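Local coordinates for YueI protein (Bacillus subtilis, PDB 2OHW) that is of unknown function but belongs to the DUF1694 family and folds as a compact alpha/beta domain round a mixed four-stranded sheet, at residues 37-42 and 106-111; 43-48 and 123-128; 54-59 and 82-87; 64-69 and 89-94. All blocks are in the same frame, centred on the assembly; numbering follows the deposited sequence.

Contact 1 (37-42 and 106-111); sequences VVLALT and IVIAAD
A classic beta bulge interrupts the antiparallel pairing of residues 37-42 with 106-111, where Val38 and Leu39 both face Ile108. The carbonyl of Ile108 takes the two successive amides: Val38 N lies 2.8 Å from Ile108 O, with the N-H nearly straight at 164°, whereas Leu39 N gives the same oxygen only a weak, longer bond. Beyond the bulge the ladder is regular. Ile108 N returns a 2.8 Å bond to Leu39 O, and Leu41 N binds Ile106 O at 2.9 Å, its answering bond from Ile106 N to Leu41 O being weak. The extra residue shifts the register by one and turns the side chain of Val38 toward the partner strand, where its CB packs on Ile108 CG2 at 4.1 Å and its CG2 on the methyl of Ala110. The two faces of the pair are apolar. On one, Val37 and Val107 stand roughly perpendicular, with Val37 CG2 4.1 Å from Val107 CG1, and Ala40 CB rests near Val107 CG2. On the other, the branch ends Leu39 CD2 and Ile108 CD1 meet at 4.3 Å, and Leu41 lies beside Ile106. This second face is roofed by helices: Leu39 and Ile108 lie under helix 53-60, and Leu41 and Ile106 touch Tyr81 of helix 75-87. Strand 65-70 pairs with the other edge of 104-110.

Contact 2 (43-48 and 123-128); sequences KGQVLR and DDIYNR
Gln45 and Asp123 reach for each other from opposite directions and join two short helices, 43-46 and 124-129, at the N-cap of the second. Asp123 is that N-cap: its OD1 accepts from Tyr126 N at 2.9 Å, nearly along the C-O axis, and also from Gln45 NE2 at 3.1 Å. The amide and carboxylate planes stand 61° apart, and the two donors come to OD1 from opposite faces of the carboxylate, Gln45 NE2 from 48° above its plane. Gln45 NE2 also donates to Ile121 O, while Asp123 OD2 is bonded to Tyr52 OH. With CG beside its backbone N (chi1 -67°) and the chain extended beyond it, the glutamine brings its amide to the edge of the Tyr126 ring, the two planes steeply inclined, with NE2 3.6 Å from Tyr126 CB. Cut back to an alanine, this position would probably leave Asp123 OD1 with the helix amide alone, Ile121 O without its side-chain partner, and a gap beside the tyrosine ring. The apolar half belongs to Ile125, whose CG2 sits 3.6 Å from Gly44 C, against bare glycine backbone. Arg48 runs across Ile125, its CD 3.6 Å from Ile125 CD1, while its NE donates to Lys50 O and its guanidinium makes a cation-pi contact with Tyr52. Near Asp123 it forms no salt bridge; one water accepts from Arg48 NH1 at 3.0 Å and donates weakly to Asp123 OD2.

Contact 3 (54-59 and 82-87); sequences EAEHEL and IQMASR
Apolar packing between helices 54-59 and 82-87 centres on Met84, which points toward the other helix and meets Glu56 and Leu59. Its sulfur, SD, lies 3.8 Å from Glu56 CB, against the aliphatic root of an acidic side chain. The modelled position of its methyl, CE, is doubtful, so the packing is better judged from the rest of the side chain. Leu59 comes in almost perpendicular to Met84, with Leu59 CD1 3.7 Å from Met84 CB, and its other branch, CD2, is 4.5 Å from Ala85 CB.

The polar interaction is a salt bridge above this packing. Glu56, with CG anti to its backbone N (chi1 -178°) and the chain extended, carries its carboxylate across to Arg87, where NH1 donates to Glu56 OE2 at 2.8 Å. The oxygen lies in the guanidinium plane, yet the arginine comes to the carboxylate from 45° above its plane, and the N-H is noticeably bent. Tyr88 OH is a further hydrogen-bond partner of OE2, and Lys53 NZ forms a salt bridge with OE1. A glutamine in its place is likely to leave Arg87 and Lys53 without a compensating negative charge.

Crossing at -25° with axes 9.4 Å apart, the two helices run nearly parallel, side by side over one face of the sheet, an alpha/beta layering in which Ala55 touches Leu39 and Ala85 touches Leu67.

Contact 4 (64-69 and 89-94); sequences NVTLLI and GVPFKI
Thr66 and Leu67 meet a proline just ahead of the partner strand: Pro91, whose ring nitrogen carries no N-H in the chain, takes part in the ladder through its carbonyl alone. Residues 64-69 and 89-94 belong to a beta-alpha-beta unit, strand 65-70, helix 75-87 and strand 92-95, and the ladder is its parallel pairing. Leu67 N binds Pro91 O at 2.9 Å, almost straight at 172° and in the carbonyl plane; Lys93 N then bonds to Leu67 O, and Ile69 N to Lys93 O. Before the strand, Pro91 CD rests 3.4 Å from Val65 O, and Val90 CG1 packs on Val65 CG2 at 3.9 Å. Gly89, with its positive phi, is the C-prime residue of a Schellman motif that ends helix 75-87, so the chain passes from that helix into this pairing within a few residues.

The two faces differ. Leu67, Ile69, Phe92 and Ile94 share one, which helix 75-87 covers through Ala85, Tyr78 and Ile82. Here Leu67 CB and Phe92 CB meet at 4.0 Å. The phenylalanine takes a chi1 of 69°, setting CG between its backbone N and carbonyl carbon; the ring leads away from the partner strand, keeps its CD1 4.1 Å from Ile69 CD1, and packs on Ile82. On the other face Leu68 and Lys93 run alongside each other, with Leu68 CD2 4.0 Å from Lys93 CB, while Thr66 CG2 touches Lys93 CG at 3.9 Å.

In the fold
From the N terminus the chain passes helices 5-12 and 22-28 before strand 37-42, the first side of contact 1, which closes only when strand 104-110 returns beside it. Helix 43-46 follows at once and opens contact 2, completed by helix 124-129 near the C terminus; contacts 1 and 2 therefore cross, and they touch through Thr42 and Tyr126. Contacts 3 and 4 both lie within the long excursion spanned by contact 1, and they cross each other, as helix 53-60, strand 65-70, helix 75-87 and strand 92-95 alternate. Contacts 1 and 4 share one sheet, contact 3 layers its helices over it, and contact 2 joins helices beyond one strand end.

Contact 1 (37-42 and 106-111)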
loop_
_atom_site.group_PDB
_atom_site.type_symbol
_atom_site.label_atom_id
_atom_site.label_comp_id
_atom_site.label_asym_id
_atom_site.label_seq_id
_atom_site.Cartn_x
_atom_site.Cartn_y
_atom_site.Cartn_z
ATOM N N VAL A 37 -4.192 -0.207 -7.748
ATOM C CA VAL A 37 -4.107 -0.039 -6.304
ATOM C C VAL A 37 -5.482 0.246 -5.709
ATOM O O VAL A 37 -6.196 1.149 -6.169
ATOM C CB VAL A 37 -3.105 1.065 -5.917
ATOM C CG1 VAL A 37 -3.085 1.252 -4.410
ATOM C CG2 VAL A 37 -1.692 0.720 -6.434
ATOM N N VAL A 38 -5.831 -0.523 -4.677
ATOM C CA VAL A 38 -7.055 -0.349 -3.915
ATOM C C VAL A 38 -6.797 0.466 -2.642
ATOM O O VAL A 38 -7.608 1.308 -2.271
ATOM C CB VAL A 38 -7.659 -1.735 -3.547
ATOM C CG1 VAL A 38 -8.838 -1.593 -2.612
ATOM C CG2 VAL A 38 -8.080 -2.481 -4.820
ATOM N N LEU A 39 -5.665 0.229 -1.981
ATOM C CA LEU A 39 -5.329 0.951 -0.756
ATOM C C LEU A 39 -3.837 0.804 -0.523
ATOM O O LEU A 39 -3.246 -0.237 -0.827
ATOM C CB LEU A 39 -6.105 0.395 0.437
ATOM C CG LEU A 39 -6.166 1.231 1.733
ATOM C CD1 LEU A 39 -7.206 2.359 1.601
ATOM C CD2 LEU A 39 -6.574 0.309 2.855
ATOM N N ALA A 40 -3.222 1.848 0.020
ATOM C CA ALA A 40 -1.814 1.798 0.379
ATOM C C ALA A 40 -1.635 2.414 1.757
ATOM O O ALA A 40 -2.299 3.408 2.085
ATOM C CB ALA A 40 -0.993 2.534 -0.652
ATOM N N LEU A 41 -0.758 1.817 2.567
ATOM C CA LEU A 41 -0.411 2.339 3.899
ATOM C C LEU A 41 1.076 2.640 3.916
ATOM O O LEU A 41 1.870 1.864 3.335
ATOM C CB LEU A 41 -0.673 1.283 4.957
ATOM C CG LEU A 41 -2.119 0.921 5.291
ATOM C CD1 LEU A 41 -2.107 -0.169 6.364
ATOM C CD2 LEU A 41 -2.939 2.086 5.738
ATOM N N THR A 42 1.478 3.737 4.567
ATOM C CA THR A 42 2.906 4.002 4.725
ATOM C C THR A 42 3.503 3.009 5.724
ATOM O O THR A 42 2.777 2.385 6.521
ATOM C CB THR A 42 3.196 5.418 5.262
ATOM O OG1 THR A 42 2.728 5.528 6.614
ATOM C CG2 THR A 42 2.557 6.482 4.381
ATOM N N ILE A 106 2.392 -1.392 2.942
ATOM C CA ILE A 106 1.428 -2.375 2.469
ATOM C C ILE A 106 0.704 -1.764 1.288
ATOM O O ILE A 106 0.412 -0.552 1.295
ATOM C CB ILE A 106 0.431 -2.756 3.602
ATOM C CG1 ILE A 106 1.049 -3.868 4.461
ATOM C CG2 ILE A 106 -0.962 -3.063 3.068
ATOM C CD1 ILE A 106 0.286 -4.169 5.706
ATOM N N VAL A 107 0.485 -2.574 0.253
ATOM C CA VAL A 107 -0.348 -2.171 -0.886
ATOM C C VAL A 107 -1.327 -3.305 -1.157
ATOM O O VAL A 107 -0.916 -4.455 -1.292
ATOM C CB VAL A 107 0.497 -1.915 -2.156
ATOM C CG1 VAL A 107 -0.386 -1.651 -3.370
ATOM C CG2 VAL A 107 1.460 -0.745 -1.946
ATOM N N ILE A 108 -2.617 -2.983 -1.204
ATOM C CA ILE A 108 -3.628 -3.931 -1.646
ATOM C C ILE A 108 -3.859 -3.649 -3.116
ATOM O O ILE A 108 -4.271 -2.542 -3.475
ATOM C CB ILE A 108 -4.934 -3.813 -0.835
ATOM C CG1 ILE A 108 -4.649 -4.086 0.650
ATOM C CG2 ILE A 108 -6.008 -4.790 -1.373
ATOM C CD1 ILE A 108 -5.782 -3.761 1.630
ATOM N N ALA A 109 -3.553 -4.625 -3.964
ATOM C CA ALA A 109 -3.618 -4.438 -5.418
ATOM C C ALA A 109 -4.565 -5.443 -6.035
ATOM O O ALA A 109 -4.503 -6.636 -5.728
ATOM C CB ALA A 109 -2.233 -4.583 -6.032
ATOM N N ALA A 110 -5.420 -4.956 -6.922
ATOM C CA ALA A 110 -6.312 -5.816 -7.698
ATOM C C ALA A 110 -5.578 -6.435 -8.885
ATOM O O ALA A 110 -4.512 -5.966 -9.303
ATOM C CB ALA A 110 -7.522 -5.027 -8.172
ATOM N N ASP A 111 -6.154 -7.493 -9.449
ATOM C CA ASP A 111 -5.498 -8.153 -10.583
ATOM C C ASP A 111 -5.863 -7.489 -11.918
ATOM O O ASP A 111 -5.314 -7.851 -12.969
ATOM C CB ASP A 111 -5.794 -9.661 -10.596
ATOM C CG ASP A 111 -7.250 -9.969 -10.845
ATOM O OD1 ASP A 111 -8.095 -9.085 -10.626
ATOM O OD2 ASP A 111 -7.557 -11.112 -11.263
#

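Contact 2 (43-48 and 123-128)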
loop_
_atom_site.group_PDB
_atom_site.type_symbol
_atom_site.label_atom_id
_atom_site.label_comp_id
_atom_site.label_asym_id
_atom_site.label_seq_id
_atom_site.Cartn_x
_atom_site.Cartn_y
_atom_site.Cartn_z
ATOM N N LYS A 43 4.830 2.878 5.698
ATOM C CA LYS A 43 5.511 2.078 6.726
ATOM C C LYS A 43 5.135 2.563 8.128
ATOM O O LYS A 43 4.876 1.758 9.020
ATOM C CB LYS A 43 7.024 2.075 6.509
ATOM C CG LYS A 43 7.462 1.246 5.311
ATOM C CD LYS A 43 8.958 1.427 4.999
ATOM C CE LYS A 43 9.807 1.096 6.208
ATOM N NZ LYS A 43 9.680 -0.340 6.551
ATOM N N GLY A 44 5.065 3.880 8.308
ATOM C CA GLY A 44 4.697 4.427 9.610
ATOM C C GLY A 44 3.314 3.991 10.067
ATOM O O GLY A 44 3.114 3.679 11.230
ATOM N N GLN A 45 2.352 3.971 9.142
ATOM C CA GLN A 45 1.017 3.464 9.464
ATOM C C GLN A 45 1.044 1.973 9.784
ATOM O O GLN A 45 0.372 1.511 10.719
ATOM C CB GLN A 45 0.049 3.780 8.315
ATOM C CG GLN A 45 -0.208 5.270 8.170
ATOM C CD GLN A 45 -1.117 5.573 6.987
ATOM O OE1 GLN A 45 -0.863 5.127 5.872
ATOM N NE2 GLN A 45 -2.187 6.342 7.233
ATOM N N VAL A 46 1.796 1.187 9.018
ATOM C CA VAL A 46 1.838 -0.255 9.324
ATOM C C VAL A 46 2.411 -0.489 10.735
ATOM O O VAL A 46 2.023 -1.441 11.430
ATOM C CB VAL A 46 2.616 -1.039 8.250
ATOM C CG1 VAL A 46 2.810 -2.504 8.657
ATOM C CG2 VAL A 46 1.863 -0.962 6.937
ATOM N N LEU A 47 3.328 0.383 11.148
ATOM C CA LEU A 47 3.974 0.250 12.463
ATOM C C LEU A 47 3.075 0.648 13.628
ATOM O O LEU A 47 3.442 0.430 14.791
ATOM C CB LEU A 47 5.282 1.043 12.493
ATOM C CG LEU A 47 6.428 0.508 11.617
ATOM C CD1 LEU A 47 7.526 1.555 11.403
ATOM C CD2 LEU A 47 7.004 -0.807 12.137
ATOM N N ARG A 48 1.899 1.207 13.344
ATOM C CA ARG A 48 0.942 1.554 14.399
ATOM C C ARG A 48 0.481 0.276 15.106
ATOM O O ARG A 48 0.179 -0.728 14.452
ATOM C CB ARG A 48 -0.251 2.328 13.826
ATOM C CG ARG A 48 -1.156 2.946 14.888
ATOM C CD ARG A 48 -2.406 3.568 14.275
ATOM N NE ARG A 48 -3.474 2.599 14.043
ATOM C CZ ARG A 48 -4.743 2.922 13.804
ATOM N NH1 ARG A 48 -5.116 4.193 13.762
ATOM N NH2 ARG A 48 -5.651 1.971 13.618
ATOM N N ASP A 123 -4.510 10.481 8.045
ATOM C CA ASP A 123 -4.432 10.701 9.488
ATOM C C ASP A 123 -3.092 11.342 9.843
ATOM O O ASP A 123 -2.249 11.550 8.961
ATOM C CB ASP A 123 -4.753 9.402 10.287
ATOM C CG ASP A 123 -3.680 8.309 10.172
ATOM O OD1 ASP A 123 -2.709 8.455 9.410
ATOM O OD2 ASP A 123 -3.802 7.280 10.887
ATOM N N ASP A 124 -2.879 11.666 11.117
ATOM C CA ASP A 124 -1.617 12.299 11.515
ATOM C C ASP A 124 -0.370 11.445 11.240
ATOM O O ASP A 124 0.702 11.979 10.931
ATOM C CB ASP A 124 -1.657 12.716 12.997
ATOM C CG ASP A 124 -1.822 11.537 13.948
ATOM O OD1 ASP A 124 -2.232 10.433 13.514
ATOM O OD2 ASP A 124 -1.541 11.722 15.163
ATOM N N ILE A 125 -0.501 10.122 11.353
ATOM C CA ILE A 125 0.610 9.236 11.035
ATOM C C ILE A 125 0.982 9.306 9.548
ATOM O O ILE A 125 2.168 9.349 9.198
ATOM C CB ILE A 125 0.330 7.781 11.460
ATOM C CG1 ILE A 125 0.009 7.730 12.951
ATOM C CG2 ILE A 125 1.541 6.904 11.158
ATOM C CD1 ILE A 125 -0.307 6.345 13.479
ATOM N N TYR A 126 -0.015 9.356 8.666
ATOM C CA TYR A 126 0.275 9.520 7.241
ATOM C C TYR A 126 1.096 10.775 6.997
ATOM O O TYR A 126 2.134 10.733 6.329
ATOM C CB TYR A 126 -1.004 9.604 6.404
ATOM C CG TYR A 126 -0.708 9.595 4.921
ATOM C CD1 TYR A 126 -0.570 8.397 4.242
ATOM C CD2 TYR A 126 -0.524 10.789 4.205
ATOM C CE1 TYR A 126 -0.277 8.352 2.883
ATOM C CE2 TYR A 126 -0.231 10.762 2.848
ATOM C CZ TYR A 126 -0.109 9.542 2.199
ATOM O OH TYR A 126 0.189 9.477 0.860
ATOM N N ASN A 127 0.616 11.884 7.552
ATOM C CA ASN A 127 1.229 13.185 7.308
ATOM C C ASN A 127 2.660 13.225 7.819
ATOM O O ASN A 127 3.513 13.859 7.217
ATOM C CB ASN A 127 0.403 14.288 7.967
ATOM C CG ASN A 127 -0.961 14.448 7.335
ATOM O OD1 ASN A 127 -1.167 14.114 6.159
ATOM N ND2 ASN A 127 -1.910 14.971 8.104
ATOM N N ARG A 128 2.925 12.520 8.913
ATOM C CA ARG A 128 4.248 12.576 9.532
ATOM C C ARG A 128 5.214 11.563 8.926
ATOM O O ARG A 128 6.430 11.762 8.952
ATOM C CB ARG A 128 4.146 12.386 11.048
ATOM C CG ARG A 128 3.323 13.463 11.755
ATOM C CD ARG A 128 3.603 13.518 13.248
ATOM N NE ARG A 128 2.421 13.925 14.010
ATOM C CZ ARG A 128 1.780 13.144 14.876
ATOM N NH1 ARG A 128 2.214 11.913 15.116
ATOM N NH2 ARG A 128 0.707 13.599 15.513
HETATM O O HOH W 1 -4.233 7.038 14.288
#

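Contact 3 (54-59 and 82-87)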
loop_
_atom_site.group_PDB
_atom_site.type_symbol
_atom_site.label_atom_id
_atom_site.label_comp_id
_atom_site.label_asym_id
_atom_site.label_seq_id
_atom_site.Cartn_x
_atom_site.Cartn_y
_atom_site.Cartn_z
ATOM N N GLU A 54 -9.694 0.207 8.191
ATOM C CA GLU A 54 -9.906 0.578 6.795
ATOM C C GLU A 54 -9.253 -0.415 5.846
ATOM O O GLU A 54 -9.784 -0.691 4.774
ATOM C CB GLU A 54 -9.378 1.988 6.515
ATOM C CG GLU A 54 -10.126 3.086 7.284
ATOM C CD GLU A 54 -9.539 3.403 8.650
ATOM O OE1 GLU A 54 -8.741 2.620 9.193
ATOM O OE2 GLU A 54 -9.902 4.456 9.207
ATOM N N ALA A 55 -8.117 -0.986 6.249
ATOM C CA ALA A 55 -7.492 -2.035 5.438
ATOM C C ALA A 55 -8.314 -3.305 5.509
ATOM O O ALA A 55 -8.494 -3.974 4.491
ATOM C CB ALA A 55 -6.054 -2.302 5.888
ATOM N N GLU A 56 -8.818 -3.631 6.697
ATOM C CA GLU A 56 -9.676 -4.815 6.833
ATOM C C GLU A 56 -10.902 -4.688 5.933
ATOM O O GLU A 56 -11.306 -5.645 5.288
ATOM C CB GLU A 56 -10.091 -5.086 8.282
ATOM C CG GLU A 56 -10.947 -6.364 8.388
ATOM C CD GLU A 56 -10.928 -7.053 9.736
ATOM O OE1 GLU A 56 -10.515 -6.435 10.744
ATOM O OE2 GLU A 56 -11.367 -8.225 9.777
ATOM N N HIS A 57 -11.481 -3.492 5.876
ATOM C CA HIS A 57 -12.638 -3.280 5.024
ATOM C C HIS A 57 -12.355 -3.613 3.567
ATOM O O HIS A 57 -13.177 -4.250 2.889
ATOM C CB HIS A 57 -13.135 -1.834 5.134
ATOM C CG HIS A 57 -14.346 -1.565 4.299
ATOM N ND1 HIS A 57 -14.269 -1.086 3.010
ATOM C CD2 HIS A 57 -15.659 -1.787 4.542
ATOM C CE1 HIS A 57 -15.489 -0.978 2.508
ATOM N NE2 HIS A 57 -16.347 -1.405 3.417
ATOM N N GLU A 58 -11.208 -3.154 3.072
ATOM C CA GLU A 58 -10.821 -3.399 1.690
ATOM C C GLU A 58 -10.521 -4.875 1.425
ATOM O O GLU A 58 -10.833 -5.393 0.352
ATOM C CB GLU A 58 -9.626 -2.520 1.284
ATOM C CG GLU A 58 -9.942 -1.009 1.178
ATOM C CD GLU A 58 -11.202 -0.681 0.366
ATOM O OE1 GLU A 58 -11.430 -1.280 -0.715
ATOM O OE2 GLU A 58 -11.970 0.201 0.810
ATOM N N LEU A 59 -9.911 -5.559 2.389
ATOM C CA LEU A 59 -9.680 -6.998 2.226
ATOM C C LEU A 59 -10.989 -7.799 2.217
ATOM O O LEU A 59 -11.148 -8.760 1.452
ATOM C CB LEU A 59 -8.731 -7.507 3.306
ATOM C CG LEU A 59 -7.325 -6.933 3.228
ATOM C CD1 LEU A 59 -6.615 -7.201 4.521
ATOM C CD2 LEU A 59 -6.545 -7.521 2.061
ATOM N N ILE A 82 -1.697 -9.959 7.687
ATOM C CA ILE A 82 -1.735 -11.298 7.089
ATOM C C ILE A 82 -2.929 -12.075 7.643
ATOM O O ILE A 82 -3.608 -12.788 6.892
ATOM C CB ILE A 82 -0.410 -12.052 7.347
ATOM C CG1 ILE A 82 0.699 -11.454 6.464
ATOM C CG2 ILE A 82 -0.594 -13.583 7.139
ATOM C CD1 ILE A 82 2.093 -12.085 6.661
ATOM N N GLN A 83 -3.188 -11.915 8.944
ATOM C CA GLN A 83 -4.352 -12.553 9.583
ATOM C C GLN A 83 -5.634 -12.069 8.924
ATOM O O GLN A 83 -6.532 -12.873 8.644
ATOM C CB GLN A 83 -4.400 -12.247 11.082
ATOM C CG GLN A 83 -3.148 -12.673 11.876
ATOM C CD GLN A 83 -3.069 -14.166 12.109
ATOM O OE1 GLN A 83 -4.051 -14.793 12.497
ATOM N NE2 GLN A 83 -1.895 -14.743 11.886
ATOM N N MET A 84 -5.717 -10.754 8.690
ATOM C CA MET A 84 -6.898 -10.154 8.050
ATOM C C MET A 84 -7.054 -10.706 6.640
ATOM O O MET A 84 -8.162 -11.078 6.228
ATOM C CB MET A 84 -6.768 -8.629 7.965
ATOM C CG MET A 84 -6.728 -7.861 9.269
ATOM S SD MET A 84 -6.522 -6.046 8.968
ATOM C CE MET A 84 -5.984 -5.996 7.281
ATOM N N ALA A 85 -5.950 -10.759 5.885
ATOM C CA ALA A 85 -5.986 -11.258 4.504
ATOM C C ALA A 85 -6.486 -12.708 4.477
ATOM O O ALA A 85 -7.407 -13.044 3.733
ATOM C CB ALA A 85 -4.605 -11.126 3.824
ATOM N N SER A 86 -5.896 -13.569 5.295
ATOM C CA SER A 86 -6.283 -14.972 5.275
ATOM C C SER A 86 -7.741 -15.180 5.664
ATOM O O SER A 86 -8.409 -16.066 5.107
ATOM C CB SER A 86 -5.321 -15.793 6.140
ATOM O OG SER A 86 -4.025 -15.735 5.559
ATOM N N ARG A 87 -8.225 -14.350 6.590
ATOM C CA ARG A 87 -9.618 -14.381 7.041
ATOM C C ARG A 87 -10.593 -14.275 5.858
ATOM O O ARG A 87 -11.663 -14.886 5.870
ATOM C CB ARG A 87 -9.866 -13.232 8.023
ATOM C CG ARG A 87 -11.276 -13.124 8.619
ATOM C CD ARG A 87 -11.300 -12.044 9.712
ATOM N NE ARG A 87 -10.246 -12.275 10.704
ATOM C CZ ARG A 87 -9.528 -11.328 11.311
ATOM N NH1 ARG A 87 -9.726 -10.038 11.050
ATOM N NH2 ARG A 87 -8.594 -11.680 12.183
#

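Contact 4 (64-69 and 89-94)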
loop_
_atom_site.group_PDB
_atom_site.type_symbol
_atom_site.label_atom_id
_atom_site.label_comp_id
_atom_site.label_asym_id
_atom_site.label_seq_id
_atom_site.Cartn_x
_atom_site.Cartn_y
_atom_site.Cartn_z
ATOM N N ASN A 64 -10.358 -10.752 -5.988
ATOM C CA ASN A 64 -9.116 -10.974 -6.709
ATOM C C ASN A 64 -8.095 -9.863 -6.457
ATOM O O ASN A 64 -7.607 -9.220 -7.383
ATOM C CB ASN A 64 -9.395 -11.188 -8.201
ATOM C CG ASN A 64 -10.271 -12.412 -8.464
ATOM O OD1 ASN A 64 -11.060 -12.431 -9.409
ATOM N ND2 ASN A 64 -10.139 -13.431 -7.623
ATOM N N VAL A 65 -7.809 -9.636 -5.182
ATOM C CA VAL A 65 -6.726 -8.739 -4.798
ATOM C C VAL A 65 -5.631 -9.541 -4.112
ATOM O O VAL A 65 -5.851 -10.683 -3.684
ATOM C CB VAL A 65 -7.189 -7.573 -3.877
ATOM C CG1 VAL A 65 -8.238 -6.698 -4.575
ATOM C CG2 VAL A 65 -7.682 -8.075 -2.518
ATOM N N THR A 66 -4.458 -8.926 -4.024
ATOM C CA THR A 66 -3.334 -9.471 -3.275
ATOM C C THR A 66 -2.887 -8.433 -2.255
ATOM O O THR A 66 -2.899 -7.233 -2.534
ATOM C CB THR A 66 -2.167 -9.818 -4.210
ATOM O OG1 THR A 66 -2.627 -10.719 -5.234
ATOM C CG2 THR A 66 -1.005 -10.473 -3.457
ATOM N N LEU A 67 -2.480 -8.909 -1.088
ATOM C CA LEU A 67 -1.829 -8.067 -0.102
ATOM C C LEU A 67 -0.304 -8.075 -0.330
ATOM O O LEU A 67 0.362 -9.098 -0.125
ATOM C CB LEU A 67 -2.187 -8.563 1.305
ATOM C CG LEU A 67 -1.428 -7.901 2.451
ATOM C CD1 LEU A 67 -1.808 -6.439 2.529
ATOM C CD2 LEU A 67 -1.708 -8.614 3.776
ATOM N N LEU A 68 0.236 -6.942 -0.778
ATOM C CA LEU A 68 1.671 -6.774 -0.998
ATOM C C LEU A 68 2.274 -6.114 0.247
ATOM O O LEU A 68 1.732 -5.108 0.740
ATOM C CB LEU A 68 1.924 -5.882 -2.210
ATOM C CG LEU A 68 1.308 -6.334 -3.551
ATOM C CD1 LEU A 68 1.636 -5.336 -4.655
ATOM C CD2 LEU A 68 1.815 -7.722 -3.932
ATOM N N ILE A 69 3.379 -6.686 0.744
ATOM C CA ILE A 69 4.010 -6.243 1.990
ATOM C C ILE A 69 5.462 -5.907 1.693
ATOM O O ILE A 69 6.174 -6.694 1.066
ATOM C CB ILE A 69 3.957 -7.357 3.035
ATOM C CG1 ILE A 69 2.513 -7.679 3.397
ATOM C CG2 ILE A 69 4.751 -6.976 4.289
ATOM C CD1 ILE A 69 2.353 -9.078 3.991
ATOM N N GLY A 89 -9.643 -14.835 2.514
ATOM C CA GLY A 89 -9.185 -15.582 1.352
ATOM C C GLY A 89 -8.296 -14.802 0.407
ATOM O O GLY A 89 -8.223 -15.133 -0.786
ATOM N N VAL A 90 -7.606 -13.787 0.943
ATOM C CA VAL A 90 -6.726 -12.946 0.138
ATOM C C VAL A 90 -5.285 -13.424 0.284
ATOM O O VAL A 90 -4.774 -13.501 1.407
ATOM C CB VAL A 90 -6.819 -11.459 0.581
ATOM C CG1 VAL A 90 -5.789 -10.576 -0.162
ATOM C CG2 VAL A 90 -8.217 -10.916 0.356
ATOM N N PRO A 91 -4.621 -13.717 -0.843
ATOM C CA PRO A 91 -3.221 -14.122 -0.766
ATOM C C PRO A 91 -2.328 -12.939 -0.424
ATOM O O PRO A 91 -2.714 -11.794 -0.643
ATOM C CB PRO A 91 -2.931 -14.628 -2.178
ATOM C CG PRO A 91 -3.848 -13.872 -3.037
ATOM C CD PRO A 91 -5.109 -13.690 -2.231
ATOM N N PHE A 92 -1.153 -13.222 0.120
ATOM C CA PHE A 92 -0.175 -12.172 0.348
ATOM C C PHE A 92 1.166 -12.499 -0.278
ATOM O O PHE A 92 1.501 -13.674 -0.521
ATOM C CB PHE A 92 -0.011 -11.890 1.842
ATOM C CG PHE A 92 0.642 -13.005 2.617
ATOM C CD1 PHE A 92 2.022 -13.026 2.779
ATOM C CD2 PHE A 92 -0.120 -14.000 3.228
ATOM C CE1 PHE A 92 2.643 -14.037 3.498
ATOM C CE2 PHE A 92 0.509 -15.033 3.960
ATOM C CZ PHE A 92 1.874 -15.038 4.091
ATOM N N LYS A 93 1.937 -11.446 -0.514
ATOM C CA LYS A 93 3.287 -11.570 -1.061
ATOM C C LYS A 93 4.185 -10.617 -0.304
ATOM O O LYS A 93 3.849 -9.447 -0.145
ATOM C CB LYS A 93 3.302 -11.230 -2.562
ATOM C CG LYS A 93 2.461 -12.164 -3.443
ATOM C CD LYS A 93 2.749 -11.977 -4.947
ATOM C CE LYS A 93 1.877 -12.910 -5.791
ATOM N NZ LYS A 93 1.912 -12.599 -7.252
ATOM N N ILE A 94 5.320 -11.111 0.168
ATOM C CA ILE A 94 6.336 -10.235 0.737
ATOM C C ILE A 94 7.290 -9.819 -0.386
ATOM O O ILE A 94 7.961 -10.657 -1.011
ATOM C CB ILE A 94 7.070 -10.898 1.932
ATOM C CG1 ILE A 94 6.083 -11.156 3.083
ATOM C CG2 ILE A 94 8.197 -10.005 2.407
ATOM C CD1 ILE A 94 6.472 -12.302 4.001
#